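Local coordinates for protein coenzyme A transferase (Yersinia pestis, PDB 3QLI) that probably transfers coenzyme A from an acyl-CoA to a carboxylic acid and is a potential virulence factor, at residues I36-L42 with I67-Y73; L58-T63 with T84-L90. All coordinates share one frame; numbering follows the deposited sequence.

Interaction 1. Residues I36-L42 with I67-Y73; sequences IASGSHL and IGDLRVY
His41 and Tyr73 meet as an edge-to-face aromatic pair where strands 41-44 and 70-74 run parallel, the two strands of a beta-alpha-beta unit in the N-terminal domain. The ring planes stand at 63° with centroids 5.2 Å apart, and Tyr73 CE2 sits over one face of the imidazole, displaced toward its rim. Arg71 extends alongside His41, pointing the same way, its guanidinium plane only 14° from that of the imidazole. Arg71 NH1 reaches Tyr73 OH nearly in the guanidinium plane, at 3.0 Å, and makes a salt bridge to Glu428 of the second subunit, so this face of the sheet reaches the dimer contact. His41 ND1 is bound to Gly140 O.

On the face bearing Leu42 and Val72, these two side chains lie side by side, with Leu42 CD2 3.9 Å from Val72 CG1. The register is evidenced by a ladder of bonds from Arg71 N to Ser40 O, Leu42 N to Arg71 O (2.9 Å) and Tyr73 N to Leu42 O.

Before the strands, a type II turn from Ala37 to Ser40 brings the chain past Gly68, where Gly39 N donates to Gly68 O. Ser38 OG, placed beside its own backbone N (chi1 -72°), accepts from Gly68 N at 3.0 Å. Ser40 OG bonds back to Ala37 O and also abuts Leu70 CD1, 3.4 Å away.

Interaction 2. Residues L58-T63 with T84-L90; sequences LADRAT and TILRYEL
Leu90 turns CG away from its own carbonyl carbon (chi1 -53°) and then extends, which spreads its two methyls along the helix 52-63: CD1 lies 3.7 Å from Ala59 CB, and CD2 approaches Ala62 CB and Thr63 OG1. Arg87 instead bends at chi3 (-46°), folding its guanidinium back over Leu90 CD1, which lies over one face toward the rim.

This is a helix packed against the loop that leads from helix 79-83 to strand 94-98. The closest backbone approach is 4.6 Å between the CA atoms of Ala59 and Ile85, consistent with the small side chain of Ala59, whose CB lies 3.5 Å from Thr84 C. Ile85 CG2 fits against Leu58 CB at 4.0 Å, while Ile94 of the next strand touches both Ala62 and Ile85.

No direct hydrogen bond crosses between the segments. Thr63 OG1 lies near the guanidinium plane, at the edge, but 3.7 Å from Arg87 NH2. Two waters span that gap: each accepts from Arg87 NH2 and bonds with Thr63 OG1, and one also donates to Asp60 OD1 at 2.7 Å. Arg87 NE forms a salt bridge with Glu89 OE1, its hydrogen bond weak, and NH1 is held by Asp83 O. The chemistry thus divides into an apolar centre of alanine, leucine and isoleucine carbons, and a hydrated polar margin where Asp60 and Arg87 probably attract each other through water.

From the N terminus the chain passes residues 36-42, helix 52-63, residues 67-73 and then 84-90. Interaction 1 closes the loop that runs through helix 52-63, pairing the two parallel strands of the beta-alpha-beta unit; interaction 2 closes the later loop that runs through strand 70-74 and helix 79-83. The segments alternate along the chain, so the two closures cross. Their centres are 12 Å apart and they touch directly: Arg61 NH1 lies 2.8 Å from Ile36 O, a probable hydrogen bond, and Leu58 CD2 packs on Leu70 CD2 at 3.8 Å. Helix 52-63 is thereby tied both to the sheet and to the loop before strand 94-98.

Interaction 1. Residues I36-L42 with I67-Y73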
loop_
_atom_site.group_PDB
_atom_site.type_symbol
_atom_site.label_atom_id
_atom_site.label_comp_id
_atom_site.label_asym_id
_atom_site.label_seq_id
_atom_site.Cartn_x
_atom_site.Cartn_y
_atom_site.Cartn_z
ATOM N N ILE A 36 -30.342 18.232 -14.372
ATOM C CA ILE A 36 -29.353 17.997 -13.333
ATOM C C ILE A 36 -29.606 18.986 -12.196
ATOM O O ILE A 36 -29.684 20.191 -12.430
ATOM C CB ILE A 36 -27.911 18.186 -13.876
ATOM C CG1 ILE A 36 -27.593 17.132 -14.952
ATOM C CG2 ILE A 36 -26.898 18.107 -12.736
ATOM C CD1 ILE A 36 -26.295 17.393 -15.712
ATOM N N ALA A 37 -29.756 18.478 -10.976
ATOM C CA ALA A 37 -30.034 19.346 -9.824
ATOM C C ALA A 37 -28.811 20.134 -9.365
ATOM O O ALA A 37 -27.672 19.659 -9.478
ATOM C CB ALA A 37 -30.599 18.518 -8.654
ATOM N N SER A 38 -29.040 21.345 -8.854
ATOM C CA SER A 38 -27.991 22.057 -8.161
ATOM C C SER A 38 -27.697 21.281 -6.884
ATOM O O SER A 38 -28.524 20.493 -6.430
ATOM C CB SER A 38 -28.450 23.484 -7.825
ATOM O OG SER A 38 -28.500 24.290 -8.997
ATOM N N GLY A 39 -26.532 21.497 -6.293
ATOM C CA GLY A 39 -26.193 20.794 -5.065
ATOM C C GLY A 39 -26.130 19.277 -5.221
ATOM O O GLY A 39 -26.299 18.549 -4.238
ATOM N N SER A 40 -25.907 18.797 -6.444
ATOM C CA SER A 40 -25.811 17.353 -6.686
ATOM C C SER A 40 -24.385 16.935 -7.063
ATOM O O SER A 40 -23.483 17.779 -7.141
ATOM C CB SER A 40 -26.811 16.892 -7.757
ATOM O OG SER A 40 -26.487 17.409 -9.041
ATOM N N HIS A 41 -24.190 15.633 -7.272
ATOM C CA HIS A 41 -22.868 15.084 -7.586
ATOM C C HIS A 41 -22.873 14.527 -9.010
ATOM O O HIS A 41 -23.688 13.660 -9.344
ATOM C CB HIS A 41 -22.491 13.938 -6.634
ATOM C CG HIS A 41 -22.357 14.343 -5.194
ATOM N ND1 HIS A 41 -22.255 13.420 -4.174
ATOM C CD2 HIS A 41 -22.298 15.564 -4.604
ATOM C CE1 HIS A 41 -22.139 14.053 -3.016
ATOM N NE2 HIS A 41 -22.170 15.355 -3.249
ATOM N N LEU A 42 -21.961 15.019 -9.838
ATOM C CA LEU A 42 -21.817 14.511 -11.192
ATOM C C LEU A 42 -20.445 13.882 -11.375
ATOM O O LEU A 42 -19.463 14.333 -10.791
ATOM C CB LEU A 42 -22.011 15.643 -12.202
ATOM C CG LEU A 42 -21.918 15.238 -13.682
ATOM C CD1 LEU A 42 -23.067 15.781 -14.483
ATOM C CD2 LEU A 42 -20.611 15.708 -14.258
ATOM N N ILE A 67 -27.528 26.837 -12.942
ATOM C CA ILE A 67 -27.165 25.739 -12.046
ATOM C C ILE A 67 -26.071 26.202 -11.109
ATOM O O ILE A 67 -25.303 27.105 -11.442
ATOM C CB ILE A 67 -26.705 24.461 -12.815
ATOM C CG1 ILE A 67 -26.589 23.260 -11.859
ATOM C CG2 ILE A 67 -25.386 24.703 -13.535
ATOM C CD1 ILE A 67 -26.431 21.937 -12.573
ATOM N N GLY A 68 -26.012 25.589 -9.930
ATOM C CA GLY A 68 -25.000 25.931 -8.957
ATOM C C GLY A 68 -24.693 24.793 -8.012
ATOM O O GLY A 68 -25.388 23.774 -8.002
ATOM N N ASP A 69 -23.647 24.990 -7.214
ATOM C CA ASP A 69 -23.193 24.019 -6.233
ATOM C C ASP A 69 -23.131 22.617 -6.813
ATOM O O ASP A 69 -23.524 21.651 -6.165
ATOM C CB ASP A 69 -24.071 24.024 -4.972
ATOM C CG ASP A 69 -23.406 23.305 -3.814
ATOM O OD1 ASP A 69 -22.152 23.294 -3.789
ATOM O OD2 ASP A 69 -24.112 22.733 -2.952
ATOM N N LEU A 70 -22.633 22.509 -8.038
ATOM C CA LEU A 70 -22.500 21.204 -8.680
ATOM C C LEU A 70 -21.086 20.677 -8.486
ATOM O O LEU A 70 -20.118 21.257 -8.979
ATOM C CB LEU A 70 -22.831 21.288 -10.176
ATOM C CG LEU A 70 -22.761 19.948 -10.931
ATOM C CD1 LEU A 70 -23.872 19.009 -10.472
ATOM C CD2 LEU A 70 -22.855 20.181 -12.438
ATOM N N ARG A 71 -20.966 19.579 -7.758
ATOM C CA ARG A 71 -19.656 18.983 -7.540
ATOM C C ARG A 71 -19.406 17.998 -8.667
ATOM O O ARG A 71 -20.273 17.182 -8.977
ATOM C CB ARG A 71 -19.623 18.246 -6.213
ATOM C CG ARG A 71 -19.681 19.136 -4.990
ATOM C CD ARG A 71 -19.433 18.299 -3.746
ATOM N NE ARG A 71 -19.452 19.103 -2.529
ATOM C CZ ARG A 71 -19.155 18.627 -1.326
ATOM N NH1 ARG A 71 -18.824 17.347 -1.183
ATOM N NH2 ARG A 71 -19.193 19.428 -0.268
ATOM N N VAL A 72 -18.230 18.070 -9.285
ATOM C CA VAL A 72 -17.872 17.099 -10.310
ATOM C C VAL A 72 -16.682 16.293 -9.824
ATOM O O VAL A 72 -15.587 16.846 -9.592
ATOM C CB VAL A 72 -17.551 17.777 -11.662
ATOM C CG1 VAL A 72 -17.142 16.720 -12.714
ATOM C CG2 VAL A 72 -18.751 18.594 -12.138
ATOM N N TYR A 73 -16.911 14.989 -9.652
ATOM C CA TYR A 73 -15.900 14.050 -9.180
ATOM C C TYR A 73 -15.351 13.277 -10.390
ATOM O O TYR A 73 -16.114 12.662 -11.131
ATOM C CB TYR A 73 -16.526 13.063 -8.196
ATOM C CG TYR A 73 -16.925 13.644 -6.856
ATOM C CD1 TYR A 73 -16.093 13.512 -5.747
ATOM C CD2 TYR A 73 -18.157 14.291 -6.685
ATOM C CE1 TYR A 73 -16.469 14.022 -4.493
ATOM C CE2 TYR A 73 -18.532 14.811 -5.441
ATOM C CZ TYR A 73 -17.683 14.677 -4.351
ATOM O OH TYR A 73 -18.057 15.183 -3.107
HETATM O O HOH W 1 -22.923 19.430 -4.476
#

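Interaction 2. Residues L58-T63 with T84-L90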
loop_
_atom_site.group_PDB
_atom_site.type_symbol
_atom_site.label_atom_id
_atom_site.label_comp_id
_atom_site.label_asym_id
_atom_site.label_seq_id
_atom_site.Cartn_x
_atom_site.Cartn_y
_atom_site.Cartn_z
ATOM N N LEU A 58 -23.451 21.735 -20.341
ATOM C CA LEU A 58 -23.455 21.942 -18.902
ATOM C C LEU A 58 -22.758 23.259 -18.545
ATOM O O LEU A 58 -23.251 24.020 -17.716
ATOM C CB LEU A 58 -22.794 20.757 -18.185
ATOM C CG LEU A 58 -22.768 20.776 -16.654
ATOM C CD1 LEU A 58 -24.183 21.056 -16.057
ATOM C CD2 LEU A 58 -22.186 19.446 -16.133
ATOM N N ALA A 59 -21.608 23.525 -19.163
ATOM C CA ALA A 59 -20.879 24.770 -18.913
ATOM C C ALA A 59 -21.744 25.980 -19.282
ATOM O O ALA A 59 -21.794 26.978 -18.551
ATOM C CB ALA A 59 -19.565 24.797 -19.702
ATOM N N ASP A 60 -22.412 25.899 -20.427
ATOM C CA ASP A 60 -23.328 26.959 -20.841
ATOM C C ASP A 60 -24.423 27.191 -19.797
ATOM O O ASP A 60 -24.828 28.337 -19.528
ATOM C CB ASP A 60 -23.941 26.634 -22.211
ATOM C CG ASP A 60 -22.914 26.652 -23.341
ATOM O OD1 ASP A 60 -21.739 27.012 -23.099
ATOM O OD2 ASP A 60 -23.290 26.300 -24.489
ATOM N N ARG A 61 -24.894 26.107 -19.186
ATOM C CA ARG A 61 -25.919 26.208 -18.163
ATOM C C ARG A 61 -25.416 27.012 -16.954
ATOM O O ARG A 61 -26.144 27.832 -16.384
ATOM C CB ARG A 61 -26.394 24.811 -17.748
ATOM C CG ARG A 61 -27.827 24.789 -17.312
ATOM C CD ARG A 61 -28.296 23.441 -16.796
ATOM N NE ARG A 61 -29.239 23.681 -15.714
ATOM C CZ ARG A 61 -29.642 22.780 -14.828
ATOM N NH1 ARG A 61 -29.216 21.523 -14.895
ATOM N NH2 ARG A 61 -30.495 23.145 -13.879
ATOM N N ALA A 62 -24.164 26.777 -16.574
ATOM C CA ALA A 62 -23.527 27.536 -15.510
ATOM C C ALA A 62 -23.339 28.991 -15.940
ATOM O O ALA A 62 -23.581 29.919 -15.168
ATOM C CB ALA A 62 -22.182 26.902 -15.146
ATOM N N THR A 63 -22.905 29.192 -17.177
ATOM C CA THR A 63 -22.706 30.549 -17.691
ATOM C C THR A 63 -23.979 31.392 -17.591
ATOM O O THR A 63 -23.931 32.576 -17.242
ATOM C CB THR A 63 -22.206 30.515 -19.144
ATOM O OG1 THR A 63 -20.930 29.873 -19.175
ATOM C CG2 THR A 63 -22.063 31.935 -19.703
ATOM N N THR A 84 -14.338 23.574 -21.099
ATOM C CA THR A 84 -15.740 23.849 -20.793
ATOM C C THR A 84 -16.132 24.008 -19.317
ATOM O O THR A 84 -16.096 25.110 -18.777
ATOM C CB THR A 84 -16.633 22.747 -21.396
ATOM O OG1 THR A 84 -16.227 21.473 -20.883
ATOM C CG2 THR A 84 -16.509 22.731 -22.910
ATOM N N ILE A 85 -16.503 22.905 -18.676
ATOM C CA ILE A 85 -16.957 22.918 -17.281
ATOM C C ILE A 85 -15.927 23.388 -16.257
ATOM O O ILE A 85 -16.277 24.017 -15.261
ATOM C CB ILE A 85 -17.575 21.569 -16.841
ATOM C CG1 ILE A 85 -16.570 20.427 -16.992
ATOM C CG2 ILE A 85 -18.847 21.285 -17.624
ATOM C CD1 ILE A 85 -16.856 19.258 -16.081
ATOM N N LEU A 86 -14.666 23.059 -16.494
ATOM C CA LEU A 86 -13.591 23.415 -15.575
ATOM C C LEU A 86 -13.040 24.836 -15.747
ATOM O O LEU A 86 -12.112 25.222 -15.042
ATOM C CB LEU A 86 -12.456 22.389 -15.658
ATOM C CG LEU A 86 -12.832 20.950 -15.296
ATOM C CD1 LEU A 86 -11.616 20.039 -15.317
ATOM C CD2 LEU A 86 -13.525 20.889 -13.946
ATOM N N ARG A 87 -13.584 25.604 -16.689
ATOM C CA ARG A 87 -13.085 26.964 -16.906
ATOM C C ARG A 87 -13.135 27.742 -15.599
ATOM O O ARG A 87 -14.136 27.706 -14.892
ATOM C CB ARG A 87 -13.898 27.698 -17.983
ATOM C CG ARG A 87 -13.590 27.256 -19.407
ATOM C CD ARG A 87 -13.968 28.329 -20.434
ATOM N NE ARG A 87 -15.292 28.911 -20.213
ATOM C CZ ARG A 87 -16.429 28.377 -20.657
ATOM N NH1 ARG A 87 -16.408 27.234 -21.324
ATOM N NH2 ARG A 87 -17.591 28.978 -20.426
ATOM N N TYR A 88 -12.047 28.441 -15.290
ATOM C CA TYR A 88 -11.906 29.162 -14.024
ATOM C C TYR A 88 -13.132 30.012 -13.704
ATOM O O TYR A 88 -13.592 30.057 -12.560
ATOM C CB TYR A 88 -10.644 30.036 -14.066
ATOM C CG TYR A 88 -10.259 30.653 -12.739
ATOM C CD1 TYR A 88 -9.414 29.983 -11.855
ATOM C CD2 TYR A 88 -10.725 31.914 -12.377
ATOM C CE1 TYR A 88 -9.056 30.538 -10.646
ATOM C CE2 TYR A 88 -10.366 32.483 -11.165
ATOM C CZ TYR A 88 -9.532 31.794 -10.307
ATOM O OH TYR A 88 -9.178 32.357 -9.103
ATOM N N GLU A 89 -13.684 30.657 -14.725
ATOM C CA GLU A 89 -14.779 31.606 -14.512
ATOM C C GLU A 89 -16.045 30.932 -14.012
ATOM O O GLU A 89 -16.945 31.594 -13.498
ATOM C CB GLU A 89 -15.090 32.369 -15.798
ATOM C CG GLU A 89 -13.850 32.835 -16.543
ATOM C CD GLU A 89 -13.357 31.799 -17.536
ATOM O OE1 GLU A 89 -14.112 31.478 -18.488
ATOM O OE2 GLU A 89 -12.222 31.305 -17.368
ATOM N N LEU A 90 -16.125 29.614 -14.163
ATOM C CA LEU A 90 -17.303 28.868 -13.726
ATOM C C LEU A 90 -17.082 28.174 -12.386
ATOM O O LEU A 90 -17.960 27.470 -11.889
ATOM C CB LEU A 90 -17.702 27.831 -14.779
ATOM C CG LEU A 90 -17.895 28.309 -16.218
ATOM C CD1 LEU A 90 -18.209 27.136 -17.133
ATOM C CD2 LEU A 90 -18.990 29.358 -16.300
HETATM O O HOH W 2 -20.238 28.655 -21.572
HETATM O O HOH W 3 -18.546 31.503 -18.865
#